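Local atomic coordinates of esterase D (Lactobacillus rhamnosus, PDB entry 3DYV), a protein that probably hydrolyses carboxylic esters, as an esterase of the alpha/beta-hydrolase fold with a predicted Ser-His-Asp catalytic triad. Residues P126-K131 with T175-L180. Residues are numbered along the deposited sequence; the frame is centred on the assembly and turned at random.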
loop_
_atom_site.group_PDB
_atom_site.type_symbol
_atom_site.label_atom_id
_atom_site.label_comp_id
_atom_site.label_asym_id
_atom_site.label_seq_id
_atom_site.Cartn_x
_atom_site.Cartn_y
_atom_site.Cartn_z
ATOM N N PRO A 126 -6.104 5.094 -5.203
ATOM C CA PRO A 126 -7.343 5.116 -5.991
ATOM C C PRO A 126 -7.604 3.885 -6.876
ATOM O O PRO A 126 -8.741 3.693 -7.313
ATOM C CB PRO A 126 -7.176 6.364 -6.865
ATOM C CG PRO A 126 -6.158 7.193 -6.168
ATOM C CD PRO A 126 -5.223 6.220 -5.555
ATOM N N ILE A 127 -6.569 3.089 -7.151
ATOM C CA ILE A 127 -6.679 1.832 -7.915
ATOM C C ILE A 127 -6.858 2.099 -9.411
ATOM O O ILE A 127 -6.051 1.652 -10.229
ATOM C CB ILE A 127 -7.832 0.902 -7.419
ATOM C CG1 ILE A 127 -7.754 0.653 -5.907
ATOM C CG2 ILE A 127 -7.794 -0.419 -8.162
ATOM C CD1 ILE A 127 -6.440 0.055 -5.424
ATOM N N LEU A 128 -7.924 2.816 -9.753
ATOM C CA LEU A 128 -8.167 3.259 -11.123
ATOM C C LEU A 128 -6.979 4.120 -11.569
ATOM O O LEU A 128 -6.672 5.121 -10.919
ATOM C CB LEU A 128 -9.468 4.073 -11.196
ATOM C CG LEU A 128 -10.819 3.359 -10.996
ATOM C CD1 LEU A 128 -11.025 2.299 -12.050
ATOM C CD2 LEU A 128 -10.984 2.744 -9.603
ATOM N N PRO A 129 -6.281 3.721 -12.651
ATOM C CA PRO A 129 -5.121 4.516 -13.071
ATOM C C PRO A 129 -5.482 5.902 -13.608
ATOM O O PRO A 129 -6.529 6.080 -14.229
ATOM C CB PRO A 129 -4.477 3.670 -14.182
ATOM C CG PRO A 129 -5.131 2.344 -14.127
ATOM C CD PRO A 129 -6.478 2.543 -13.514
ATOM N N GLY A 130 -4.611 6.875 -13.362
ATOM C CA GLY A 130 -4.825 8.232 -13.855
ATOM C C GLY A 130 -3.524 8.998 -13.947
ATOM O O GLY A 130 -2.441 8.413 -13.878
ATOM N N LYS A 131 -3.636 10.312 -14.117
ATOM C CA LYS A 131 -2.472 11.183 -14.102
ATOM C C LYS A 131 -1.765 11.055 -12.752
ATOM O O LYS A 131 -2.358 11.318 -11.704
ATOM C CB LYS A 131 -2.871 12.642 -14.371
ATOM C CG LYS A 131 -3.943 13.198 -13.438
ATOM N N THR A 175 -6.874 -4.582 -14.017
ATOM C CA THR A 175 -7.542 -5.856 -13.764
ATOM C C THR A 175 -8.206 -5.849 -12.390
ATOM O O THR A 175 -9.357 -6.268 -12.245
ATOM C CB THR A 175 -6.555 -7.023 -13.884
ATOM O OG1 THR A 175 -6.053 -7.063 -15.224
ATOM C CG2 THR A 175 -7.223 -8.346 -13.548
ATOM N N VAL A 176 -7.480 -5.354 -11.391
ATOM C CA VAL A 176 -8.037 -5.190 -10.057
ATOM C C VAL A 176 -9.241 -4.254 -10.100
ATOM O O VAL A 176 -10.264 -4.538 -9.494
ATOM C CB VAL A 176 -6.985 -4.661 -9.052
ATOM C CG1 VAL A 176 -7.608 -4.494 -7.678
ATOM C CG2 VAL A 176 -5.783 -5.607 -8.992
ATOM N N ALA A 177 -9.130 -3.153 -10.843
ATOM C CA ALA A 177 -10.233 -2.197 -10.958
ATOM C C ALA A 177 -11.493 -2.832 -11.562
ATOM O O ALA A 177 -12.607 -2.604 -11.078
ATOM C CB ALA A 177 -9.800 -0.988 -11.773
ATOM N N ALA A 178 -11.309 -3.637 -12.604
ATOM C CA ALA A 178 -12.423 -4.312 -13.290
ATOM C C ALA A 178 -13.123 -5.360 -12.414
ATOM O O ALA A 178 -14.272 -5.732 -12.685
ATOM C CB ALA A 178 -11.926 -4.962 -14.584
ATOM N N ASP A 179 -12.426 -5.841 -11.383
ATOM C CA ASP A 179 -12.967 -6.840 -10.453
ATOM C C ASP A 179 -13.482 -6.241 -9.135
ATOM O O ASP A 179 -13.778 -6.983 -8.198
ATOM C CB ASP A 179 -11.902 -7.908 -10.149
ATOM C CG ASP A 179 -11.720 -8.911 -11.282
ATOM O OD1 ASP A 179 -12.653 -9.111 -12.086
ATOM O OD2 ASP A 179 -10.636 -9.522 -11.360
ATOM N N LEU A 180 -13.607 -4.917 -9.056
ATOM C CA LEU A 180 -14.088 -4.269 -7.822
ATOM C C LEU A 180 -15.514 -4.688 -7.441
ATOM O O LEU A 180 -15.883 -4.662 -6.265
ATOM C CB LEU A 180 -13.990 -2.745 -7.928
ATOM C CG LEU A 180 -12.569 -2.177 -7.867
ATOM C CD1 LEU A 180 -12.568 -0.693 -8.221
ATOM C CD2 LEU A 180 -11.946 -2.403 -6.486
#
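A classic gamma-turn presents I127 and L128 to V176 and A177, near the C-terminal end of helix 155-178, and to L180 just beyond it. The turn is identified by the backbone of I127 (phi 75°, psi -59°) and by the hydrogen bond from L128 N to P126 O, 2.7 Å. Across the interface the side-chain contacts are all apolar; no hydrogen bond joins the two segments, which together bury 192 Å².

I127 uses its short branch. A chi1 of -52° sets CG1 beside the backbone N and CG2 anti to it, and the CG2 methyl lies 4.1 Å from V176 CG1 and 4.2 Å from A177 CB, reaching both residues at once; the side chains of I127 and V176 meet at about a right angle. L128 divides its isobutyl fork between two partners: CD1 comes within 3.5 Å of A177 CB, a close methyl-methyl approach, while CD2 sits 4.0 Å from L180 CD1. A177 CB thus meets both I127 and L128.

In the alpha/beta-hydrolase fold, this turn belongs to the loop leaving strand 119-123, and the helices 134-149 and 155-178 that follow precede strand 187-192, consistent with the cap that many alpha/beta-hydrolases insert at this point. The contact thus brings the end of that excursion back against its beginning. Here D179 N bonds to V176 O and L180 N to A177 O, each 3.2 Å, with a weak second bond from D179 N to T175 O, and L180 turns toward the loop. Behind the interface, I127 packs on M108 and L206, and its side chain is about 8 Å from that of S101, the predicted nucleophile; L180 also touches L206 and A209 of helix 202-209.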